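Local coordinates for protein SmhB (Serratia marcescens, PDB 6ZZ5) that forms one component of a tripartite alpha-pore-forming toxin, here in its soluble state, and probably takes part in assembling the membrane pore, at residues A[7-12]-A[322-327]; A[12-17]-A[278-283]; A[115-120]-A[284-289]. One frame throughout, in Å; residues are numbered along the deposited sequence.

Interaction 1: residues A[7-12]-A[322-327]; sequences YMNDGM and TKVLDG
Asn9 and Val324, whose CA atoms are the nearest pair across the contact at 5.7 Å, meet between nearly parallel helices, 7-12 and 322-327. Their side chains run alongside in opposite senses, and the Asn9 amide lies along the valine: Asn9 OD1 is 3.6 Å from Val324 CG2, while Asn9 CB sits 3.7 Å from the same methyl. The ND2 end points toward the more exposed margin, where it approaches the aliphatic part of Lys323.

Met12, one turn on, reaches the facing backbone. Its chain runs straight out from the helix, trans at its first two torsions (chi1 177°), and bends only at the thioether (chi3 72°). The terminal methyl is thereby laid against main chain: Met12 CE is 3.9 Å from Val324 O and 4.0 Å from Gly327 C. Having no side chain, Gly327 leaves its backbone open to the methyl. The segment axes are 10.1 Å apart at an angle of 20°, and the join rests on van der Waals contact.

Within the helical bundle, helix 44-92 closes one flank of this pair, placing Ile79 against both Met12 and Val324 and Phe83 against Val324, while helix 252-300 receives Met8.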
loop_
_atom_site.group_PDB
_atom_site.type_symbol
_atom_site.label_atom_id
_atom_site.label_comp_id
_atom_site.label_asym_id
_atom_site.label_seq_id
_atom_site.Cartn_x
_atom_site.Cartn_y
_atom_site.Cartn_z
ATOM N N TYR A 7 11.286 14.866 6.689
ATOM C CA TYR A 7 11.491 13.455 6.278
ATOM C C TYR A 7 10.407 12.614 6.951
ATOM O O TYR A 7 9.847 11.737 6.287
ATOM C CB TYR A 7 12.843 12.880 6.705
ATOM C CG TYR A 7 14.078 13.324 5.983
ATOM C CD1 TYR A 7 14.082 13.525 4.610
ATOM C CD2 TYR A 7 15.293 13.426 6.661
ATOM C CE1 TYR A 7 15.247 13.882 3.940
ATOM C CE2 TYR A 7 16.458 13.826 6.017
ATOM C CZ TYR A 7 16.433 14.036 4.646
ATOM O OH TYR A 7 17.579 14.403 3.998
ATOM N N MET A 8 10.141 12.856 8.249
ATOM C CA MET A 8 9.039 12.208 9.002
ATOM C C MET A 8 7.711 12.400 8.261
ATOM O O MET A 8 6.978 11.416 8.089
ATOM C CB MET A 8 8.914 12.715 10.435
ATOM C CG MET A 8 10.139 12.330 11.341
ATOM S SD MET A 8 10.193 10.569 11.756
ATOM C CE MET A 8 8.733 10.576 12.833
ATOM N N ASN A 9 7.382 13.627 7.902
ATOM C CA ASN A 9 6.110 13.953 7.251
ATOM C C ASN A 9 6.038 13.228 5.901
ATOM O O ASN A 9 4.971 12.658 5.601
ATOM C CB ASN A 9 5.935 15.466 7.094
ATOM C CG ASN A 9 4.515 15.782 6.711
ATOM O OD1 ASN A 9 3.574 15.429 7.432
ATOM N ND2 ASN A 9 4.359 16.483 5.605
ATOM N N ASP A 10 7.103 13.283 5.096
ATOM C CA ASP A 10 7.093 12.662 3.751
ATOM C C ASP A 10 6.980 11.145 3.901
ATOM O O ASP A 10 6.273 10.559 3.094
ATOM C CB ASP A 10 8.349 13.006 2.956
ATOM C CG ASP A 10 8.405 14.466 2.554
ATOM O OD1 ASP A 10 7.334 15.155 2.587
ATOM O OD2 ASP A 10 9.510 14.898 2.222
ATOM N N GLY A 11 7.686 10.556 4.876
ATOM C CA GLY A 11 7.614 9.095 5.149
ATOM C C GLY A 11 6.208 8.660 5.493
ATOM O O GLY A 11 5.732 7.588 4.977
ATOM N N MET A 12 5.572 9.419 6.393
ATOM C CA MET A 12 4.209 9.133 6.871
ATOM C C MET A 12 3.226 9.215 5.681
ATOM O O MET A 12 2.371 8.327 5.576
ATOM C CB MET A 12 3.797 10.133 7.946
ATOM C CG MET A 12 2.419 9.906 8.388
ATOM S SD MET A 12 1.974 11.057 9.690
ATOM C CE MET A 12 1.817 12.607 8.821
ATOM N N THR A 322 2.887 21.684 13.136
ATOM C CA THR A 322 1.419 21.759 13.033
ATOM C C THR A 322 0.973 20.979 11.788
ATOM O O THR A 322 -0.031 20.271 11.846
ATOM C CB THR A 322 0.937 23.209 13.017
ATOM O OG1 THR A 322 1.170 23.692 14.353
ATOM C CG2 THR A 322 -0.525 23.260 12.682
ATOM N N LYS A 323 1.735 21.081 10.718
ATOM C CA LYS A 323 1.402 20.388 9.454
ATOM C C LYS A 323 1.487 18.866 9.681
ATOM O O LYS A 323 0.608 18.133 9.248
ATOM C CB LYS A 323 2.325 20.921 8.357
ATOM C CG LYS A 323 2.303 20.150 7.031
ATOM C CD LYS A 323 3.302 20.726 6.025
ATOM C CE LYS A 323 4.718 20.669 6.579
ATOM N NZ LYS A 323 5.737 21.084 5.590
ATOM N N VAL A 324 2.491 18.380 10.388
ATOM C CA VAL A 324 2.629 16.952 10.670
ATOM C C VAL A 324 1.480 16.517 11.570
ATOM O O VAL A 324 0.863 15.442 11.293
ATOM C CB VAL A 324 3.997 16.586 11.249
ATOM C CG1 VAL A 324 4.028 15.110 11.525
ATOM C CG2 VAL A 324 5.096 17.020 10.294
ATOM N N LEU A 325 1.164 17.268 12.614
ATOM C CA LEU A 325 0.058 16.862 13.515
ATOM C C LEU A 325 -1.294 16.813 12.753
ATOM O O LEU A 325 -2.055 15.831 12.922
ATOM C CB LEU A 325 -0.008 17.808 14.723
ATOM C CG LEU A 325 1.098 17.580 15.774
ATOM C CD1 LEU A 325 0.992 18.623 16.854
ATOM C CD2 LEU A 325 1.074 16.168 16.385
ATOM N N ASP A 326 -1.603 17.835 11.968
ATOM C CA ASP A 326 -2.812 17.860 11.091
ATOM C C ASP A 326 -2.827 16.583 10.222
ATOM O O ASP A 326 -3.898 15.949 10.108
ATOM C CB ASP A 326 -2.820 19.105 10.206
ATOM C CG ASP A 326 -3.124 20.404 10.921
ATOM O OD1 ASP A 326 -3.480 20.352 12.112
ATOM O OD2 ASP A 326 -3.093 21.461 10.256
ATOM N N GLY A 327 -1.703 16.252 9.606
ATOM C CA GLY A 327 -1.561 15.057 8.741
ATOM C C GLY A 327 -1.900 13.801 9.497
ATOM O O GLY A 327 -2.649 12.966 8.976
#

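Interaction 2: residues A[12-17]-A[278-283]; sequences MNAQSS and ATQMNN
The side chains of Gln15 and Met281 stand nearly perpendicular to each other between two antiparallel helices, 12-17 and 278-283, part of an elongated helical bundle consistent with the ClyA-like fold expected of HBL-family alpha-pore-forming toxins. The segment axes approach to 8.9 Å, with an angle of 152° between their directions.

Contacts of amides with aliphatic groups make up much of the interface. Gln15 reaches across with an extended chain that leaves the backbone in a trans first torsion (chi1 -173°), and its terminal amide touches the facing helix with both of its ends. Gln15 NE2 lies 3.4 Å from Ala278 CA and 3.5 Å from Ala278 CB, while Gln15 OE1 rests 3.7 Å from Met281 CG. At the more open margin the roles are reversed, since here the amide comes from the other helix: Gln280, likewise extended, brings OE1 to within 3.6 Å of Ala14 CB.

Sulfur packing supplies the second element. The Met281 chain bends at chi2 and again at chi3, and its SD comes to 3.5 Å from Met12 N, in contact with the main chain at the Gly11-Met12 junction. The Met12 side chain leads off to pack on Ile79 of helix 44-92 and Ile331 of helix 321-336. Asn75 of helix 44-92 touches both Gln15 and Met281.

Between these two segments, hydrogen bonds are made within each helix, and two of them converge on Met12 O. This oxygen is gripped twice by a single residue: Ser16 N donates the usual helical bond at 3.0 Å, and Ser16 OG adds a second at 2.8 Å, tilted 25° from the carbonyl plane and arriving from the opposite face.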
loop_
_atom_site.group_PDB
_atom_site.type_symbol
_atom_site.label_atom_id
_atom_site.label_comp_id
_atom_site.label_asym_id
_atom_site.label_seq_id
_atom_site.Cartn_x
_atom_site.Cartn_y
_atom_site.Cartn_z
ATOM N N MET A 12 5.572 9.419 6.393
ATOM C CA MET A 12 4.209 9.133 6.871
ATOM C C MET A 12 3.226 9.215 5.681
ATOM O O MET A 12 2.371 8.327 5.576
ATOM C CB MET A 12 3.797 10.133 7.946
ATOM C CG MET A 12 2.419 9.906 8.388
ATOM S SD MET A 12 1.974 11.057 9.690
ATOM C CE MET A 12 1.817 12.607 8.821
ATOM N N ASN A 13 3.293 10.270 4.876
ATOM C CA ASN A 13 2.368 10.470 3.737
ATOM C C ASN A 13 2.553 9.307 2.736
ATOM O O ASN A 13 1.513 8.747 2.302
ATOM C CB ASN A 13 2.566 11.814 3.040
ATOM C CG ASN A 13 2.108 13.006 3.871
ATOM O OD1 ASN A 13 1.374 12.845 4.848
ATOM N ND2 ASN A 13 2.501 14.200 3.443
ATOM N N ALA A 14 3.802 8.935 2.420
ATOM C CA ALA A 14 4.102 7.910 1.388
ATOM C C ALA A 14 3.672 6.532 1.899
ATOM O O ALA A 14 3.056 5.783 1.137
ATOM C CB ALA A 14 5.559 7.944 1.004
ATOM N N GLN A 15 3.917 6.217 3.183
ATOM C CA GLN A 15 3.634 4.869 3.674
ATOM C C GLN A 15 2.129 4.710 3.823
ATOM O O GLN A 15 1.636 3.647 3.519
ATOM C CB GLN A 15 4.256 4.594 5.021
ATOM C CG GLN A 15 4.106 3.159 5.444
ATOM C CD GLN A 15 4.885 2.812 6.694
ATOM O OE1 GLN A 15 4.865 3.495 7.705
ATOM N NE2 GLN A 15 5.523 1.664 6.655
ATOM N N SER A 16 1.452 5.759 4.349
ATOM C CA SER A 16 -0.016 5.764 4.551
ATOM C C SER A 16 -0.785 5.593 3.225
ATOM O O SER A 16 -1.742 4.802 3.165
ATOM C CB SER A 16 -0.409 7.008 5.289
ATOM O OG SER A 16 0.195 6.918 6.577
ATOM N N SER A 17 -0.388 6.304 2.194
ATOM C CA SER A 17 -1.061 6.262 0.873
ATOM C C SER A 17 -0.797 4.882 0.251
ATOM O O SER A 17 -1.760 4.234 -0.174
ATOM C CB SER A 17 -0.593 7.389 -0.019
ATOM O OG SER A 17 0.794 7.406 -0.114
ATOM N N ALA A 278 8.276 1.508 3.963
ATOM C CA ALA A 278 8.638 1.178 5.349
ATOM C C ALA A 278 10.111 1.539 5.613
ATOM O O ALA A 278 10.421 2.006 6.706
ATOM C CB ALA A 278 8.338 -0.260 5.689
ATOM N N THR A 279 10.981 1.321 4.641
ATOM C CA THR A 279 12.393 1.695 4.709
ATOM C C THR A 279 12.491 3.224 4.813
ATOM O O THR A 279 13.207 3.708 5.698
ATOM C CB THR A 279 13.181 1.134 3.512
ATOM O OG1 THR A 279 12.955 -0.273 3.582
ATOM C CG2 THR A 279 14.643 1.492 3.533
ATOM N N GLN A 280 11.840 3.958 3.929
ATOM C CA GLN A 280 11.828 5.449 4.002
ATOM C C GLN A 280 11.336 5.876 5.410
ATOM O O GLN A 280 11.968 6.730 6.022
ATOM C CB GLN A 280 10.996 5.998 2.852
ATOM C CG GLN A 280 10.815 7.507 2.878
ATOM C CD GLN A 280 9.898 8.112 1.827
ATOM O OE1 GLN A 280 9.157 7.437 1.135
ATOM N NE2 GLN A 280 9.841 9.438 1.796
ATOM N N MET A 281 10.287 5.275 5.945
ATOM C CA MET A 281 9.746 5.666 7.282
ATOM C C MET A 281 10.790 5.392 8.353
ATOM O O MET A 281 11.012 6.296 9.159
ATOM C CB MET A 281 8.434 4.950 7.617
ATOM C CG MET A 281 7.700 5.540 8.794
ATOM S SD MET A 281 7.141 7.231 8.558
ATOM C CE MET A 281 8.266 8.067 9.675
ATOM N N ASN A 282 11.397 4.200 8.373
ATOM C CA ASN A 282 12.464 3.840 9.354
ATOM C C ASN A 282 13.629 4.818 9.226
ATOM O O ASN A 282 14.170 5.219 10.247
ATOM C CB ASN A 282 12.934 2.397 9.122
ATOM C CG ASN A 282 13.802 1.807 10.193
ATOM O OD1 ASN A 282 14.260 2.476 11.133
ATOM N ND2 ASN A 282 14.040 0.521 10.065
ATOM N N ASN A 283 14.039 5.166 8.002
ATOM C CA ASN A 283 15.153 6.110 7.786
ATOM C C ASN A 283 14.797 7.493 8.366
ATOM O O ASN A 283 15.688 8.180 8.917
ATOM C CB ASN A 283 15.488 6.254 6.306
ATOM C CG ASN A 283 16.163 5.024 5.739
ATOM O OD1 ASN A 283 16.648 4.189 6.483
ATOM N ND2 ASN A 283 16.166 4.941 4.427
#

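Interaction 3: residues A[115-120]-A[284-289]; sequences EYQEVS and AWDSLT
Gln117 reaches across from helix 115-120 to the antiparallel helix 284-289 and has both ends of its amide bonded there. Its chain is fully extended from a trans first torsion (chi1 -179°) and runs alongside Trp285 to the polar margin. There Thr289 OG1 donates to Gln117 OE1 at 2.6 Å, and Gln117 NE2 donates to Asp286 OD1 at 2.9 Å. The latter bond is bent, 147° at the hydrogen, and uses the anti side of a carboxylate turned almost perpendicular to the amide. With its oxygen and nitrogen held by neighbouring turns of one helix, the amide has its rotation fixed.

Trp285 packs on the buried side of the contact. Tyr116 CB sits over the face of its six-membered ring, 3.6 Å from the centroid, a CH-pi contact, and the two aromatic rings are inclined at 58°. Ser120 CB packs 3.5 Å from Trp285 CD1, while Ser120 OG donates to Gln117 O at 2.6 Å, a bond within its own helix. The polar ends of both aromatic residues turn to helix 44-92: Trp285 NE1 donates to Asn75 OD1, and Tyr116 OH bonds Asp81 OD2.

A buried aromatic centre, its NE1 and OH bonded to helix 44-92, is thus bordered by specific polar bonds, a combination that should define the register of the two helices more closely than apolar contact alone.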
loop_
_atom_site.group_PDB
_atom_site.type_symbol
_atom_site.label_atom_id
_atom_site.label_comp_id
_atom_site.label_asym_id
_atom_site.label_seq_id
_atom_site.Cartn_x
_atom_site.Cartn_y
_atom_site.Cartn_z
ATOM N N GLU A 115 12.204 4.042 20.590
ATOM C CA GLU A 115 11.198 2.973 20.710
ATOM C C GLU A 115 10.328 3.031 19.442
ATOM O O GLU A 115 10.011 1.979 18.880
ATOM C CB GLU A 115 10.472 3.152 22.038
ATOM C CG GLU A 115 9.268 2.297 22.245
ATOM C CD GLU A 115 8.422 2.733 23.463
ATOM O OE1 GLU A 115 8.996 3.083 24.544
ATOM O OE2 GLU A 115 7.174 2.755 23.336
ATOM N N TYR A 116 9.947 4.213 18.977
ATOM C CA TYR A 116 9.083 4.346 17.771
ATOM C C TYR A 116 9.880 3.921 16.531
ATOM O O TYR A 116 9.322 3.303 15.628
ATOM C CB TYR A 116 8.499 5.751 17.651
ATOM C CG TYR A 116 7.521 6.129 18.740
ATOM C CD1 TYR A 116 6.805 5.156 19.412
ATOM C CD2 TYR A 116 7.296 7.451 19.090
ATOM C CE1 TYR A 116 5.885 5.467 20.404
ATOM C CE2 TYR A 116 6.365 7.785 20.089
ATOM C CZ TYR A 116 5.630 6.791 20.709
ATOM O OH TYR A 116 4.747 7.062 21.719
ATOM N N GLN A 117 11.152 4.249 16.494
ATOM C CA GLN A 117 12.059 3.826 15.413
ATOM C C GLN A 117 12.098 2.297 15.360
ATOM O O GLN A 117 11.997 1.761 14.248
ATOM C CB GLN A 117 13.464 4.384 15.616
ATOM C CG GLN A 117 14.387 3.956 14.495
ATOM C CD GLN A 117 15.741 4.596 14.624
ATOM O OE1 GLN A 117 15.924 5.594 15.336
ATOM N NE2 GLN A 117 16.684 4.043 13.888
ATOM N N GLU A 118 12.250 1.641 16.503
ATOM C CA GLU A 118 12.312 0.157 16.579
ATOM C C GLU A 118 10.984 -0.425 16.109
ATOM O O GLU A 118 11.023 -1.473 15.454
ATOM C CB GLU A 118 12.685 -0.352 17.970
ATOM C CG GLU A 118 12.974 -1.847 18.008
ATOM C CD GLU A 118 14.008 -2.397 17.024
ATOM O OE1 GLU A 118 14.833 -1.622 16.455
ATOM O OE2 GLU A 118 13.956 -3.606 16.812
ATOM N N VAL A 119 9.847 0.202 16.425
ATOM C CA VAL A 119 8.552 -0.250 15.869
ATOM C C VAL A 119 8.624 -0.175 14.320
ATOM O O VAL A 119 8.196 -1.122 13.665
ATOM C CB VAL A 119 7.359 0.541 16.419
ATOM C CG1 VAL A 119 6.113 0.184 15.632
ATOM C CG2 VAL A 119 7.221 0.293 17.922
ATOM N N SER A 120 9.134 0.924 13.764
ATOM C CA SER A 120 9.175 1.138 12.306
ATOM C C SER A 120 10.084 0.062 11.690
ATOM O O SER A 120 9.817 -0.395 10.578
ATOM C CB SER A 120 9.556 2.544 11.951
ATOM O OG SER A 120 10.981 2.715 12.030
ATOM N N ALA A 284 13.533 7.884 8.308
ATOM C CA ALA A 284 13.082 9.192 8.843
ATOM C C ALA A 284 13.134 9.151 10.379
ATOM O O ALA A 284 13.715 10.086 10.976
ATOM C CB ALA A 284 11.734 9.551 8.275
ATOM N N TRP A 285 12.680 8.077 11.018
ATOM C CA TRP A 285 12.847 7.948 12.483
ATOM C C TRP A 285 14.335 7.985 12.834
ATOM O O TRP A 285 14.670 8.588 13.841
ATOM C CB TRP A 285 12.204 6.663 12.992
ATOM C CG TRP A 285 10.724 6.706 13.091
ATOM C CD1 TRP A 285 9.809 6.000 12.350
ATOM C CD2 TRP A 285 9.965 7.413 14.089
ATOM N NE1 TRP A 285 8.540 6.251 12.787
ATOM C CE2 TRP A 285 8.595 7.113 13.850
ATOM C CE3 TRP A 285 10.304 8.305 15.109
ATOM C CZ2 TRP A 285 7.566 7.618 14.634
ATOM C CZ3 TRP A 285 9.284 8.788 15.901
ATOM C CH2 TRP A 285 7.934 8.494 15.622
ATOM N N ASP A 286 15.199 7.319 12.043
ATOM C CA ASP A 286 16.651 7.303 12.335
ATOM C C ASP A 286 17.185 8.752 12.368
ATOM O O ASP A 286 18.018 9.063 13.246
ATOM C CB ASP A 286 17.439 6.455 11.335
ATOM C CG ASP A 286 18.846 6.209 11.850
ATOM O OD1 ASP A 286 18.968 5.627 12.942
ATOM O OD2 ASP A 286 19.788 6.641 11.180
ATOM N N SER A 287 16.756 9.589 11.427
ATOM C CA SER A 287 17.275 10.978 11.324
ATOM C C SER A 287 16.811 11.752 12.559
ATOM O O SER A 287 17.597 12.537 13.074
ATOM C CB SER A 287 16.921 11.665 10.050
ATOM O OG SER A 287 15.539 12.001 10.013
ATOM N N LEU A 288 15.586 11.517 13.022
ATOM C CA LEU A 288 15.027 12.189 14.206
ATOM C C LEU A 288 15.787 11.709 15.454
ATOM O O LEU A 288 16.249 12.568 16.208
ATOM C CB LEU A 288 13.518 11.940 14.311
ATOM C CG LEU A 288 12.853 12.497 15.564
ATOM C CD1 LEU A 288 12.938 14.039 15.498
ATOM C CD2 LEU A 288 11.424 12.011 15.685
ATOM N N THR A 289 15.927 10.410 15.690
ATOM C CA THR A 289 16.623 9.903 16.911
ATOM C C THR A 289 18.087 10.366 16.928
ATOM O O THR A 289 18.572 10.778 17.996
ATOM C CB THR A 289 16.483 8.390 17.052
ATOM O OG1 THR A 289 17.016 7.850 15.856
ATOM C CG2 THR A 289 15.051 7.966 17.183
#

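All three contacts are mainly buried and join helices of one bundle. The centre of interaction 2 is about 10 Å from the centre of the chain, those of interactions 1 and 3 about 18 and 20 Å. The outer two reach the surface at Lys323 and Asp286, whereas no touching residue of interaction 2 is fully exposed. Helix 4-30 serves interactions 1 and 2, helix 252-300 interactions 2 and 3, so four helices are tied in series. The first two rely on methionines and amides against aliphatic groups and backbone; interaction 3 alone adds an aromatic centre and side-chain hydrogen bonds between helices. Met8 links interaction 1 to interaction 3, its CE 3.6 Å from Trp285 CH2.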